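Local coordinates for protein cytochrome P450 monooxygenase (Rhodococcus sp. ECU0066, PDB 6KBH) that probably acts as a self-sufficient monooxygenase, carrying heme, flavin mononucleotide and a two-iron, two-sulfur cluster on a single polypeptide for oxygen insertion, at residues E196-T201 with W233-T238; V513-V518 with R549-E554; Q521-G526 with H682-S687. All blocks are in the same frame, centred on the assembly; numbering follows the deposited sequence.

In the fold
The three contacts form a graded series, from a surface meeting of helices to a buried cofactor site. Interaction 1 stands apart in the heme-bearing part of the chain: one aromatic ring touches a threonine and an aspartate at the protein surface. Interactions 2 and 3 share the six-stranded antiparallel sheet of the flavin domain, in which strands 510-515 and 518-523 are neighbours, and they touch where I551 and C515 pack on Y522. Interaction 2, partly buried, sets a tryptophan face and an isoleucine methyl against a hairpin turn. Interaction 3 is buried and largely mediated by flavin, which fills the space between two different sheets; there main-chain atoms bond the cofactor, while the others are mainly packing.

Interaction 1: E196-T201 with W233-T238; sequences EEDMDT and WQFAGT
A helix-helix junction in the P450 part of the chain brings D198, just ahead of helix 199-204, and T201, in its first turn, against the ring of F235 on the long helix 219-242. Judged by its position before helices 252-262 and 269-281, the long helix probably corresponds to the G helix of the P450 fold, which would place this junction in the F/G region. F235 carries the contact. With CG anti to the backbone N (chi1 -175°), the ring is thrown outward from its helix and is met along its rim. T201 comes to that rim at about a right angle, its CB close to the ring plane and its methyl group lying against the same edge, T201 CG2 3.4 Å from F235 CE2. The hydroxyl is the more distant branch, with T201 OG1 3.8 Å from F235 CE2. Further round the same edge stands the carboxylate of D198, whose OD1 lies 4.0 Å from F235 CZ. The carboxylate and ring planes are almost perpendicular, 82° apart. The other oxygen, D198 OD2, forms a salt bridge with K242, one turn beyond T238 on the long helix, so a charge pair joins the approach to helix 199-204 to the long helix. On the F235 side, T238 OG1 donates to F235 O over 2.9 Å, lying in the carbonyl plane on a lone pair, and thereby turns its polar end back onto its own helix. Y205 also touches F235. The contact is small, 144 Å² in all. An aromatic rim carries the slightly positive hydrogens of the ring, so a carboxylate oxygen beside it is probably mildly favoured, while the stronger electrostatic partner of that carboxylate remains the lysine.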
loop_
_atom_site.group_PDB
_atom_site.type_symbol
_atom_site.label_atom_id
_atom_site.label_comp_id
_atom_site.label_asym_id
_atom_site.label_seq_id
_atom_site.Cartn_x
_atom_site.Cartn_y
_atom_site.Cartn_z
ATOM N N GLU A 196 21.196 -22.815 0.522
ATOM C CA GLU A 196 20.165 -23.843 0.576
ATOM C C GLU A 196 20.669 -25.106 1.263
ATOM O O GLU A 196 19.887 -25.817 1.905
ATOM C CB GLU A 196 19.671 -24.161 -0.834
ATOM C CG GLU A 196 19.426 -22.918 -1.681
ATOM C CD GLU A 196 18.619 -23.210 -2.927
ATOM O OE1 GLU A 196 18.091 -24.337 -3.035
ATOM O OE2 GLU A 196 18.514 -22.317 -3.797
ATOM N N GLU A 197 21.961 -25.409 1.121
ATOM C CA GLU A 197 22.598 -26.466 1.900
ATOM C C GLU A 197 22.255 -26.355 3.381
ATOM O O GLU A 197 21.931 -27.349 4.039
ATOM C CB GLU A 197 24.115 -26.400 1.703
ATOM C CG GLU A 197 24.559 -26.103 0.278
ATOM C CD GLU A 197 25.790 -25.212 0.222
ATOM O OE1 GLU A 197 26.633 -25.285 1.144
ATOM O OE2 GLU A 197 25.910 -24.424 -0.738
ATOM N N ASP A 198 22.302 -25.137 3.912
ATOM C CA ASP A 198 22.225 -24.882 5.343
ATOM C C ASP A 198 20.808 -24.642 5.844
ATOM O O ASP A 198 20.620 -24.433 7.047
ATOM C CB ASP A 198 23.088 -23.672 5.699
ATOM C CG ASP A 198 24.566 -23.942 5.520
ATOM O OD1 ASP A 198 25.092 -24.855 6.189
ATOM O OD2 ASP A 198 25.201 -23.243 4.703
ATOM N N MET A 199 19.810 -24.667 4.965
ATOM C CA MET A 199 18.497 -24.191 5.372
ATOM C C MET A 199 17.748 -25.235 6.189
ATOM O O MET A 199 17.185 -24.909 7.238
ATOM C CB MET A 199 17.691 -23.781 4.143
ATOM C CG MET A 199 18.286 -22.589 3.403
ATOM S SD MET A 199 17.088 -21.713 2.384
ATOM C CE MET A 199 16.554 -23.037 1.305
ATOM N N ASP A 200 17.782 -26.501 5.759
ATOM C CA ASP A 200 16.919 -27.502 6.378
ATOM C C ASP A 200 17.186 -27.679 7.870
ATOM O O ASP A 200 16.268 -28.052 8.607
ATOM C CB ASP A 200 17.042 -28.844 5.667
ATOM C CG ASP A 200 16.191 -28.909 4.424
ATOM O OD1 ASP A 200 15.316 -28.025 4.269
ATOM O OD2 ASP A 200 16.395 -29.829 3.608
ATOM N N THR A 201 18.408 -27.434 8.360
ATOM C CA THR A 201 18.562 -27.562 9.808
ATOM C C THR A 201 18.059 -26.311 10.513
ATOM O O THR A 201 17.379 -26.401 11.542
ATOM C CB THR A 201 20.006 -27.846 10.220
ATOM O OG1 THR A 201 20.440 -29.048 9.588
ATOM C CG2 THR A 201 20.065 -28.083 11.755
ATOM N N TRP A 233 21.457 -20.811 17.676
ATOM C CA TRP A 233 22.349 -19.660 17.800
ATOM C C TRP A 233 23.759 -19.987 17.326
ATOM O O TRP A 233 24.392 -19.176 16.639
ATOM C CB TRP A 233 22.378 -19.178 19.244
ATOM C CG TRP A 233 23.446 -18.171 19.533
ATOM C CD1 TRP A 233 24.666 -18.412 20.090
ATOM C CD2 TRP A 233 23.385 -16.759 19.298
ATOM N NE1 TRP A 233 25.372 -17.241 20.211
ATOM C CE2 TRP A 233 24.607 -16.210 19.733
ATOM C CE3 TRP A 233 22.416 -15.905 18.760
ATOM C CZ2 TRP A 233 24.888 -14.850 19.646
ATOM C CZ3 TRP A 233 22.696 -14.554 18.676
ATOM C CH2 TRP A 233 23.922 -14.040 19.116
ATOM N N GLN A 234 24.279 -21.159 17.696
ATOM C CA GLN A 234 25.652 -21.487 17.334
ATOM C C GLN A 234 25.771 -22.074 15.937
ATOM O O GLN A 234 26.792 -21.854 15.276
ATOM C CB GLN A 234 26.274 -22.436 18.370
ATOM C CG GLN A 234 25.880 -23.898 18.265
ATOM C CD GLN A 234 26.686 -24.772 19.215
ATOM O OE1 GLN A 234 27.581 -24.288 19.909
ATOM N NE2 GLN A 234 26.367 -26.062 19.254
ATOM N N PHE A 235 24.758 -22.799 15.457
ATOM C CA PHE A 235 24.773 -23.191 14.053
ATOM C C PHE A 235 24.691 -21.955 13.154
ATOM O O PHE A 235 25.467 -21.813 12.194
ATOM C CB PHE A 235 23.644 -24.189 13.777
ATOM C CG PHE A 235 23.654 -24.756 12.378
ATOM C CD1 PHE A 235 24.603 -24.349 11.450
ATOM C CD2 PHE A 235 22.702 -25.708 11.994
ATOM C CE1 PHE A 235 24.598 -24.854 10.176
ATOM C CE2 PHE A 235 22.696 -26.236 10.727
ATOM C CZ PHE A 235 23.654 -25.791 9.805
ATOM N N ALA A 236 23.805 -21.016 13.476
ATOM C CA ALA A 236 23.799 -19.796 12.681
ATOM C C ALA A 236 25.119 -19.047 12.799
ATOM O O ALA A 236 25.428 -18.227 11.930
ATOM C CB ALA A 236 22.630 -18.897 13.077
ATOM N N GLY A 237 25.917 -19.334 13.831
ATOM C CA GLY A 237 27.231 -18.718 13.933
ATOM C C GLY A 237 28.191 -19.207 12.864
ATOM O O GLY A 237 28.955 -18.420 12.296
ATOM N N THR A 238 28.172 -20.511 12.580
ATOM C CA THR A 238 28.974 -21.044 11.483
ATOM C C THR A 238 28.478 -20.527 10.142
ATOM O O THR A 238 29.280 -20.170 9.270
ATOM C CB THR A 238 28.941 -22.571 11.500
ATOM O OG1 THR A 238 27.728 -23.027 10.885
ATOM C CG2 THR A 238 29.005 -23.093 12.929
#

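Interaction 2: V513-V518 with R549-E554; sequences VDCGAV and RWIHTE
The hairpin joining strands 510-515 and 518-523 presents C515 and G516 to W550 and I551, on the short helix 547-554. A type II' beta turn from C515 to V518 closes the hairpin, with G516 in the position of positive phi. W550 lies flat against this turn. Its side chain runs out from the helix with CG anti to the backbone N (chi1 -177°), and the indole turns one face to the peptide between C515 and G516. The amide nitrogen of G516 sits above the middle of the ring system, 3.8 Å from W550 CD2, and G516 CA stands over the five-membered ring in a CH-pi contact, 4.1 Å from its centroid and only 6° off the normal. Because glycine has no side chain, the indole reaches the main chain directly. C515 meets the six-membered part obliquely, with its CA 3.8 Å from W550 CE3.

This is the antiparallel sheet of an FAD-binding FR-type domain, here occupied by FMN, and the helix begins at the cofactor: the backbone nitrogens of G547 and S548 are hydrogen-bonded to it. One turn further on, I551 turns to the hairpin beside the indole. Its side chain is extended at chi2 (169°), carrying the terminal methyl forward until I551 CD1 lies 3.5 Å from C515 SG. Y522, on the adjoining strand, packs on both C515 and I551. On the strand, D514 directs its carboxylate away from the helix, to salt bridges with R562 and R564, while L561, on strand 560-567, touches W550.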
loop_
_atom_site.group_PDB
_atom_site.type_symbol
_atom_site.label_atom_id
_atom_site.label_comp_id
_atom_site.label_asym_id
_atom_site.label_seq_id
_atom_site.Cartn_x
_atom_site.Cartn_y
_atom_site.Cartn_z
ATOM N N VAL A 513 -6.242 3.906 -16.844
ATOM C CA VAL A 513 -6.526 2.552 -17.301
ATOM C C VAL A 513 -5.202 1.819 -17.470
ATOM O O VAL A 513 -4.272 2.341 -18.094
ATOM C CB VAL A 513 -7.327 2.563 -18.616
ATOM C CG1 VAL A 513 -6.709 3.535 -19.611
ATOM C CG2 VAL A 513 -7.408 1.170 -19.199
ATOM N N ASP A 514 -5.113 0.614 -16.908
ATOM C CA ASP A 514 -3.881 -0.167 -16.973
ATOM C C ASP A 514 -3.700 -0.740 -18.370
ATOM O O ASP A 514 -4.353 -1.722 -18.730
ATOM C CB ASP A 514 -3.909 -1.287 -15.940
ATOM C CG ASP A 514 -3.722 -0.782 -14.534
ATOM O OD1 ASP A 514 -3.606 0.448 -14.356
ATOM O OD2 ASP A 514 -3.686 -1.618 -13.607
ATOM N N CYS A 515 -2.787 -0.165 -19.153
ATOM C CA CYS A 515 -2.535 -0.654 -20.509
ATOM C C CYS A 515 -1.412 -1.685 -20.452
ATOM O O CYS A 515 -0.244 -1.410 -20.735
ATOM C CB CYS A 515 -2.203 0.500 -21.444
ATOM S SG CYS A 515 -3.333 1.896 -21.299
ATOM N N GLY A 516 -1.789 -2.904 -20.081
ATOM C CA GLY A 516 -0.787 -3.934 -19.866
ATOM C C GLY A 516 -0.054 -3.679 -18.564
ATOM O O GLY A 516 -0.667 -3.508 -17.504
ATOM N N ALA A 517 1.276 -3.638 -18.638
ATOM C CA ALA A 517 2.100 -3.426 -17.456
ATOM C C ALA A 517 2.220 -1.959 -17.059
ATOM O O ALA A 517 2.904 -1.659 -16.074
ATOM C CB ALA A 517 3.496 -4.015 -17.675
ATOM N N VAL A 518 1.581 -1.042 -17.787
ATOM C CA VAL A 518 1.623 0.377 -17.463
ATOM C C VAL A 518 0.203 0.914 -17.360
ATOM O O VAL A 518 -0.761 0.295 -17.817
ATOM C CB VAL A 518 2.422 1.199 -18.498
ATOM C CG1 VAL A 518 3.911 1.103 -18.219
ATOM C CG2 VAL A 518 2.097 0.736 -19.909
ATOM N N ARG A 549 0.633 1.321 -27.857
ATOM C CA ARG A 549 0.750 0.122 -28.680
ATOM C C ARG A 549 -0.125 -1.000 -28.147
ATOM O O ARG A 549 -0.892 -1.617 -28.897
ATOM C CB ARG A 549 2.209 -0.335 -28.759
ATOM C CG ARG A 549 2.706 -0.554 -30.184
ATOM C CD ARG A 549 4.162 -0.982 -30.180
ATOM N NE ARG A 549 4.375 -2.079 -29.240
ATOM C CZ ARG A 549 5.155 -1.986 -28.171
ATOM N NH1 ARG A 549 5.784 -0.847 -27.920
ATOM N NH2 ARG A 549 5.295 -3.016 -27.351
ATOM N N TRP A 550 -0.017 -1.273 -26.844
ATOM C CA TRP A 550 -0.738 -2.397 -26.257
ATOM C C TRP A 550 -2.228 -2.334 -26.567
ATOM O O TRP A 550 -2.843 -3.356 -26.898
ATOM C CB TRP A 550 -0.524 -2.452 -24.743
ATOM C CG TRP A 550 -1.202 -3.650 -24.174
ATOM C CD1 TRP A 550 -0.695 -4.912 -24.089
ATOM C CD2 TRP A 550 -2.548 -3.724 -23.683
ATOM N NE1 TRP A 550 -1.630 -5.763 -23.550
ATOM C CE2 TRP A 550 -2.775 -5.058 -23.293
ATOM C CE3 TRP A 550 -3.576 -2.789 -23.522
ATOM C CZ2 TRP A 550 -3.988 -5.481 -22.752
ATOM C CZ3 TRP A 550 -4.778 -3.211 -22.984
ATOM C CH2 TRP A 550 -4.974 -4.544 -22.606
ATOM N N ILE A 551 -2.826 -1.148 -26.461
ATOM C CA ILE A 551 -4.262 -1.021 -26.701
ATOM C C ILE A 551 -4.600 -1.375 -28.143
ATOM O O ILE A 551 -5.595 -2.058 -28.416
ATOM C CB ILE A 551 -4.745 0.396 -26.346
ATOM C CG1 ILE A 551 -4.580 0.663 -24.852
ATOM C CG2 ILE A 551 -6.189 0.561 -26.748
ATOM C CD1 ILE A 551 -4.788 2.111 -24.483
ATOM N N HIS A 552 -3.776 -0.923 -29.086
ATOM C CA HIS A 552 -4.030 -1.199 -30.495
ATOM C C HIS A 552 -3.660 -2.625 -30.879
ATOM O O HIS A 552 -4.299 -3.209 -31.761
ATOM C CB HIS A 552 -3.249 -0.219 -31.370
ATOM C CG HIS A 552 -3.625 1.215 -31.165
ATOM N ND1 HIS A 552 -4.054 2.027 -32.192
ATOM C CD2 HIS A 552 -3.651 1.977 -30.047
ATOM C CE1 HIS A 552 -4.322 3.229 -31.715
ATOM N NE2 HIS A 552 -4.081 3.227 -30.417
ATOM N N THR A 553 -2.644 -3.198 -30.235
ATOM C CA THR A 553 -2.074 -4.453 -30.705
ATOM C C THR A 553 -2.674 -5.689 -30.044
ATOM O O THR A 553 -2.787 -6.728 -30.703
ATOM C CB THR A 553 -0.549 -4.443 -30.515
ATOM O OG1 THR A 553 0.048 -5.427 -31.367
ATOM C CG2 THR A 553 -0.150 -4.727 -29.066
ATOM N N GLU A 554 -3.081 -5.617 -28.768
ATOM C CA GLU A 554 -3.414 -6.848 -28.059
ATOM C C GLU A 554 -4.672 -6.745 -27.198
ATOM O O GLU A 554 -4.892 -7.611 -26.344
ATOM C CB GLU A 554 -2.236 -7.300 -27.189
ATOM C CG GLU A 554 -1.335 -8.322 -27.865
ATOM C CD GLU A 554 -0.133 -8.683 -27.020
ATOM O OE1 GLU A 554 0.281 -7.847 -26.189
ATOM O OE2 GLU A 554 0.399 -9.801 -27.185
#

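Interaction 3: Q521-G526 with H682-S687; sequences QYSLCG and HVEHFS. With FMN (flavin mononucleotide), chain B.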
loop_
_atom_site.group_PDB
_atom_site.type_symbol
_atom_site.label_atom_id
_atom_site.label_comp_id
_atom_site.label_asym_id
_atom_site.label_seq_id
_atom_site.Cartn_x
_atom_site.Cartn_y
_atom_site.Cartn_z
ATOM N N GLN A 521 -3.631 7.644 -18.855
ATOM C CA GLN A 521 -4.907 8.329 -18.722
ATOM C C GLN A 521 -5.394 8.808 -20.080
ATOM O O GLN A 521 -4.604 9.274 -20.903
ATOM C CB GLN A 521 -4.819 9.521 -17.766
ATOM C CG GLN A 521 -4.084 9.231 -16.482
ATOM C CD GLN A 521 -2.799 10.015 -16.381
ATOM O OE1 GLN A 521 -2.816 11.235 -16.217
ATOM N NE2 GLN A 521 -1.673 9.321 -16.493
ATOM N N TYR A 522 -6.704 8.702 -20.298
ATOM C CA TYR A 522 -7.335 9.137 -21.536
ATOM C C TYR A 522 -8.652 9.826 -21.206
ATOM O O TYR A 522 -9.470 9.265 -20.472
ATOM C CB TYR A 522 -7.555 7.947 -22.480
ATOM C CG TYR A 522 -6.277 7.192 -22.804
ATOM C CD1 TYR A 522 -5.219 7.836 -23.413
ATOM C CD2 TYR A 522 -6.122 5.845 -22.489
ATOM C CE1 TYR A 522 -4.047 7.188 -23.712
ATOM C CE2 TYR A 522 -4.928 5.175 -22.790
ATOM C CZ TYR A 522 -3.897 5.867 -23.404
ATOM O OH TYR A 522 -2.694 5.286 -23.734
ATOM N N SER A 523 -8.850 11.034 -21.743
ATOM C CA SER A 523 -10.084 11.782 -21.521
ATOM C C SER A 523 -11.311 10.962 -21.922
ATOM O O SER A 523 -11.225 9.961 -22.645
ATOM C CB SER A 523 -10.062 13.094 -22.308
ATOM O OG SER A 523 -9.002 13.931 -21.883
ATOM N N LEU A 524 -12.468 11.396 -21.431
ATOM C CA LEU A 524 -13.735 10.716 -21.683
ATOM C C LEU A 524 -14.583 11.536 -22.640
ATOM O O LEU A 524 -15.036 12.636 -22.299
ATOM C CB LEU A 524 -14.479 10.456 -20.381
ATOM C CG LEU A 524 -13.654 9.482 -19.561
ATOM C CD1 LEU A 524 -13.746 9.850 -18.106
ATOM C CD2 LEU A 524 -14.164 8.098 -19.845
ATOM N N CYS A 525 -14.811 10.973 -23.823
ATOM C CA CYS A 525 -15.538 11.619 -24.904
ATOM C C CYS A 525 -16.905 11.001 -25.129
ATOM O O CYS A 525 -17.539 11.278 -26.151
ATOM C CB CYS A 525 -14.712 11.549 -26.182
ATOM S SG CYS A 525 -13.935 9.944 -26.375
ATOM N N GLY A 526 -17.362 10.158 -24.208
ATOM C CA GLY A 526 -18.661 9.534 -24.317
ATOM C C GLY A 526 -19.759 10.459 -23.837
ATOM O O GLY A 526 -19.574 11.668 -23.680
ATOM N N HIS A 682 -6.789 28.064 -20.150
ATOM C CA HIS A 682 -6.606 26.808 -19.441
ATOM C C HIS A 682 -6.186 25.741 -20.437
ATOM O O HIS A 682 -6.713 25.673 -21.550
ATOM C CB HIS A 682 -7.873 26.377 -18.710
ATOM C CG HIS A 682 -8.501 27.469 -17.904
ATOM N ND1 HIS A 682 -9.303 28.440 -18.465
ATOM C CD2 HIS A 682 -8.444 27.746 -16.580
ATOM C CE1 HIS A 682 -9.712 29.267 -17.520
ATOM N NE2 HIS A 682 -9.206 28.868 -16.367
ATOM N N VAL A 683 -5.231 24.917 -20.034
ATOM C CA VAL A 683 -4.647 23.903 -20.897
ATOM C C VAL A 683 -4.635 22.579 -20.153
ATOM O O VAL A 683 -4.582 22.538 -18.921
ATOM C CB VAL A 683 -3.213 24.276 -21.332
ATOM C CG1 VAL A 683 -3.254 25.258 -22.487
ATOM C CG2 VAL A 683 -2.459 24.859 -20.157
ATOM N N GLU A 684 -4.704 21.491 -20.910
ATOM C CA GLU A 684 -4.443 20.158 -20.389
ATOM C C GLU A 684 -3.358 19.516 -21.241
ATOM O O GLU A 684 -3.498 19.410 -22.466
ATOM C CB GLU A 684 -5.707 19.287 -20.384
ATOM C CG GLU A 684 -5.423 17.794 -20.248
ATOM C CD GLU A 684 -6.475 17.053 -19.435
ATOM O OE1 GLU A 684 -6.504 17.218 -18.196
ATOM O OE2 GLU A 684 -7.259 16.288 -20.034
ATOM N N HIS A 685 -2.277 19.099 -20.595
ATOM C CA HIS A 685 -1.168 18.459 -21.282
ATOM C C HIS A 685 -1.380 16.952 -21.328
ATOM O O HIS A 685 -1.822 16.341 -20.348
ATOM C CB HIS A 685 0.152 18.775 -20.577
ATOM C CG HIS A 685 0.400 20.236 -20.370
ATOM N ND1 HIS A 685 0.968 21.038 -21.335
ATOM C CD2 HIS A 685 0.168 21.037 -19.303
ATOM C CE1 HIS A 685 1.072 22.272 -20.873
ATOM N NE2 HIS A 685 0.595 22.298 -19.642
ATOM N N PHE A 686 -1.077 16.361 -22.482
ATOM C CA PHE A 686 -1.053 14.913 -22.642
ATOM C C PHE A 686 0.361 14.354 -22.573
ATOM O O PHE A 686 0.540 13.132 -22.589
ATOM C CB PHE A 686 -1.705 14.507 -23.968
ATOM C CG PHE A 686 -3.203 14.638 -23.980
ATOM C CD1 PHE A 686 -3.870 15.343 -22.989
ATOM C CD2 PHE A 686 -3.948 14.048 -24.984
ATOM C CE1 PHE A 686 -5.244 15.452 -23.002
ATOM C CE2 PHE A 686 -5.323 14.163 -25.007
ATOM C CZ PHE A 686 -5.972 14.862 -24.014
ATOM N N SER A 687 1.361 15.228 -22.506
ATOM C CA SER A 687 2.764 14.870 -22.392
ATOM C C SER A 687 3.376 15.735 -21.302
ATOM O O SER A 687 2.785 16.725 -20.862
ATOM C CB SER A 687 3.504 15.069 -23.725
ATOM O OG SER A 687 2.761 14.539 -24.810
HETATM N N1 FMN B . -2.470 12.106 -20.696
HETATM C C2 FMN B . -2.711 12.756 -19.548
HETATM O O2 FMN B . -1.746 12.958 -18.741
HETATM N N3 FMN B . -3.931 13.199 -19.217
HETATM C C4 FMN B . -4.955 12.988 -20.068
HETATM O O4 FMN B . -6.199 13.427 -19.758
HETATM C C4A FMN B . -4.734 12.318 -21.270
HETATM N N5 FMN B . -5.763 12.114 -22.107
HETATM C C5A FMN B . -5.538 11.465 -23.255
HETATM C C6 FMN B . -6.619 11.272 -24.097
HETATM C C7 FMN B . -6.445 10.613 -25.291
HETATM C C7M FMN B . -7.738 10.462 -26.130
HETATM C C8 FMN B . -5.183 10.139 -25.671
HETATM C C8M FMN B . -4.946 9.402 -26.974
HETATM C C9 FMN B . -4.096 10.347 -24.830
HETATM C C9A FMN B . -4.266 11.002 -23.606
HETATM N N10 FMN B . -3.231 11.215 -22.764
HETATM C C10 FMN B . -3.457 11.868 -21.590
HETATM C "C1'" FMN B . -1.851 10.717 -23.063
HETATM C "C2'" FMN B . -1.651 9.289 -22.622
HETATM O "O2'" FMN B . -1.656 9.122 -21.264
HETATM C "C3'" FMN B . -0.362 8.729 -23.167
HETATM O "O3'" FMN B . 0.773 9.483 -22.828
HETATM C "C4'" FMN B . -0.441 8.542 -24.698
HETATM O "O4'" FMN B . -1.563 7.967 -25.253
HETATM C "C5'" FMN B . 0.689 7.603 -25.215
HETATM O "O5'" FMN B . 0.990 6.425 -24.426
HETATM P P FMN B . 2.345 5.676 -24.692
HETATM O O1P FMN B . 2.748 4.894 -23.468
HETATM O O2P FMN B . 2.212 4.714 -25.829
HETATM O O3P FMN B . 3.375 6.710 -25.024
#
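The ribityl hydroxyl O2' of FMN is held by Q521 through both of its main-chain polar atoms: it donates to Q521 O over 3.0 Å and weakly accepts from Q521 N. Two residues along, S523 N donates to FMN N5 over 3.3 Å, the bond bent to 138° at the hydrogen. The side chain of S523 reaches the other segment, its OG 3.8 Å from F686 CZ and 3.5 Å from E684 OE2. That carboxylate is also beside the flavin, with E684 OE2 3.1 Å from FMN O4. F686 and Y522 lie on opposite sides of the isoalloxazine. F686 covers one side with a ring face, its CZ 3.4 Å from FMN N5 and its CG 3.6 Å from FMN N10. CG stands anti to the carbonyl carbon (chi1 -73°), which swings the phenyl over the flavin. Y522 instead turns its ring edge to the isoalloxazine, and its OH makes a weak bond with FMN O4'. Main-chain atoms thus meet the flavin at N5 and at the ribityl O2', and aromatic rings cover it; S544, R520, G547 and S548 bond it as well. The site spans two sheets: strand 518-523 is outermost in the antiparallel sheet, strand 681-685 in the parallel one, and helix 588-601 packs on both S523 and F686 through P590.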